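Local coordinates for protein alpha-fucosidase (Bifidobacterium bifidum, PDB 2EAB) that probably releases alpha-1,2-linked L-fucose from glycans by hydrolysis, this chain being the catalytic domain of a larger, probably membrane-bound, calcium-binding protein, at residues Ala563-Gln568 / Ile650-Phe655. Residues are numbered along the deposited sequence; the frame is centred on the assembly and turned at random.
Sequences AYSPEQ and IKEWYF
The carboxylate of E652 is shared between S565 and Q568, one oxygen for each. S565 OG donates to E652 OE2 (2.7 Å), which accepts with its anti lone pair. Q568 NE2 donates to E652 OE1 at 2.9 Å from above the carboxylate plane, bent at 137°, with OE1 nearly in the amide plane. Q568 reaches it with CG between its backbone N and carbonyl carbon (chi1 68°) and the chain extended beyond. In E652, chi1 -179° sets CG 3.7 Å above one face of the W653 ring, offset toward its rim, and the extended chain carries the carboxylate on to both partners. The ring edge faces Q568: W653 CZ2 lies 3.5 Å from Q568 O, and NE1 donates to water 3, which also links S565 N and Q568 O, and weakly to water 1. Water 4 joins E652 OE2 to P566 O. R710, on helix 697-711, forms a salt bridge with OE1. Replacing E652 by an alanine is likely to leave S565 OG and Q568 NE2 without this acceptor and R710 without this counter-charge. Within the family 95 catalytic domain, a buried carboxylate, bridging waters and packing against W653 thus join 563-568 to the 650-655 loop.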
loop_
_atom_site.group_PDB
_atom_site.type_symbol
_atom_site.label_atom_id
_atom_site.label_comp_id
_atom_site.label_asym_id
_atom_site.label_seq_id
_atom_site.Cartn_x
_atom_site.Cartn_y
_atom_site.Cartn_z
ATOM N N ALA A 563 -9.096 24.442 3.236
ATOM C CA ALA A 563 -8.170 23.315 3.205
ATOM C C ALA A 563 -7.031 23.475 4.186
ATOM O O ALA A 563 -6.593 24.596 4.478
ATOM C CB ALA A 563 -7.620 23.120 1.796
ATOM N N TYR A 564 -6.548 22.329 4.664
ATOM C CA TYR A 564 -5.374 22.227 5.514
ATOM C C TYR A 564 -4.285 21.506 4.743
ATOM O O TYR A 564 -4.563 20.541 4.025
ATOM C CB TYR A 564 -5.728 21.427 6.767
ATOM C CG TYR A 564 -4.634 21.313 7.801
ATOM C CD1 TYR A 564 -3.967 22.443 8.271
ATOM C CD2 TYR A 564 -4.284 20.074 8.335
ATOM C CE1 TYR A 564 -2.971 22.341 9.231
ATOM C CE2 TYR A 564 -3.293 19.964 9.305
ATOM C CZ TYR A 564 -2.641 21.102 9.745
ATOM O OH TYR A 564 -1.662 20.991 10.704
ATOM N N SER A 565 -3.051 21.979 4.873
ATOM C CA SER A 565 -1.918 21.273 4.295
ATOM C C SER A 565 -1.275 20.448 5.404
ATOM O O SER A 565 -0.587 21.008 6.258
ATOM C CB SER A 565 -0.908 22.263 3.718
ATOM O OG SER A 565 0.019 21.589 2.882
ATOM N N PRO A 566 -1.517 19.119 5.430
ATOM C CA PRO A 566 -0.965 18.347 6.549
ATOM C C PRO A 566 0.565 18.458 6.622
ATOM O O PRO A 566 1.220 18.376 5.584
ATOM C CB PRO A 566 -1.401 16.911 6.223
ATOM C CG PRO A 566 -2.632 17.078 5.395
ATOM C CD PRO A 566 -2.314 18.267 4.527
ATOM N N GLU A 567 1.156 18.680 7.801
ATOM C CA GLU A 567 0.500 18.978 9.076
ATOM C C GLU A 567 1.121 20.261 9.633
ATOM O O GLU A 567 1.602 20.289 10.775
ATOM C CB GLU A 567 0.746 17.853 10.086
ATOM C CG GLU A 567 -0.047 16.581 9.888
ATOM C CD GLU A 567 0.167 15.580 11.023
ATOM O OE1 GLU A 567 -0.075 14.372 10.802
ATOM O OE2 GLU A 567 0.586 15.994 12.133
ATOM N N GLN A 568 1.144 21.313 8.823
ATOM C CA GLN A 568 1.674 22.601 9.270
ATOM C C GLN A 568 0.873 23.747 8.669
ATOM O O GLN A 568 0.020 23.525 7.811
ATOM C CB GLN A 568 3.172 22.733 8.951
ATOM C CG GLN A 568 3.482 22.818 7.465
ATOM C CD GLN A 568 4.924 23.198 7.163
ATOM O OE1 GLN A 568 5.725 23.466 8.061
ATOM N NE2 GLN A 568 5.262 23.224 5.879
ATOM N N ILE A 650 8.685 25.328 -4.576
ATOM C CA ILE A 650 7.270 25.093 -4.862
ATOM C C ILE A 650 6.467 25.650 -3.688
ATOM O O ILE A 650 6.669 25.227 -2.547
ATOM C CB ILE A 650 6.955 23.582 -5.010
ATOM C CG1 ILE A 650 7.794 22.934 -6.123
ATOM C CG2 ILE A 650 5.456 23.356 -5.220
ATOM C CD1 ILE A 650 7.422 23.335 -7.546
ATOM N N LYS A 651 5.577 26.600 -3.953
ATOM C CA LYS A 651 4.742 27.148 -2.880
ATOM C C LYS A 651 3.832 26.070 -2.304
ATOM O O LYS A 651 3.274 25.254 -3.046
ATOM C CB LYS A 651 3.883 28.304 -3.382
ATOM C CG LYS A 651 4.650 29.557 -3.750
ATOM C CD LYS A 651 3.703 30.680 -4.128
ATOM C CE LYS A 651 4.468 31.859 -4.709
ATOM N NZ LYS A 651 3.580 33.017 -4.976
ATOM N N GLU A 652 3.680 26.078 -0.982
ATOM C CA GLU A 652 2.763 25.171 -0.302
ATOM C C GLU A 652 1.374 25.815 -0.163
ATOM O O GLU A 652 0.355 25.112 -0.195
ATOM C CB GLU A 652 3.353 24.730 1.046
ATOM C CG GLU A 652 2.470 23.750 1.823
ATOM C CD GLU A 652 3.201 22.951 2.896
ATOM O OE1 GLU A 652 4.407 23.179 3.137
ATOM O OE2 GLU A 652 2.544 22.086 3.516
ATOM N N TRP A 653 1.349 27.145 -0.045
ATOM C CA TRP A 653 0.111 27.924 -0.007
ATOM C C TRP A 653 0.170 29.029 -1.044
ATOM O O TRP A 653 1.246 29.547 -1.344
ATOM C CB TRP A 653 -0.105 28.553 1.370
ATOM C CG TRP A 653 -0.183 27.551 2.467
ATOM C CD1 TRP A 653 -1.298 26.879 2.894
ATOM C CD2 TRP A 653 0.900 27.086 3.272
ATOM N NE1 TRP A 653 -0.969 26.026 3.920
ATOM C CE2 TRP A 653 0.373 26.137 4.177
ATOM C CE3 TRP A 653 2.270 27.388 3.326
ATOM C CZ2 TRP A 653 1.169 25.481 5.117
ATOM C CZ3 TRP A 653 3.056 26.740 4.262
ATOM C CH2 TRP A 653 2.504 25.797 5.146
ATOM N N TYR A 654 -0.983 29.413 -1.572
ATOM C CA TYR A 654 -1.015 30.431 -2.625
ATOM C C TYR A 654 -0.748 31.849 -2.132
ATOM O O TYR A 654 -0.450 32.732 -2.940
ATOM C CB TYR A 654 -2.291 30.309 -3.484
ATOM C CG TYR A 654 -2.324 28.961 -4.151
ATOM C CD1 TYR A 654 -1.326 28.603 -5.059
ATOM C CD2 TYR A 654 -3.292 28.012 -3.825
ATOM C CE1 TYR A 654 -1.305 27.346 -5.646
ATOM C CE2 TYR A 654 -3.277 26.747 -4.410
ATOM C CZ TYR A 654 -2.281 26.423 -5.316
ATOM O OH TYR A 654 -2.267 25.168 -5.878
ATOM N N PHE A 655 -0.822 32.063 -0.819
ATOM C CA PHE A 655 -0.414 33.352 -0.247
ATOM C C PHE A 655 1.085 33.449 0.077
ATOM O O PHE A 655 1.558 34.483 0.561
ATOM C CB PHE A 655 -1.290 33.774 0.955
ATOM C CG PHE A 655 -1.352 32.774 2.098
ATOM C CD1 PHE A 655 -0.226 32.091 2.550
ATOM C CD2 PHE A 655 -2.558 32.572 2.766
ATOM C CE1 PHE A 655 -0.309 31.197 3.619
ATOM C CE2 PHE A 655 -2.650 31.684 3.830
ATOM C CZ PHE A 655 -1.525 30.994 4.257
HETATM O O HOH W 1 -3.841 24.975 3.791
HETATM O O HOH W 2 -0.271 22.413 0.209
HETATM O O HOH W 3 -2.062 24.390 6.203
HETATM O O HOH W 4 3.330 19.523 4.153
#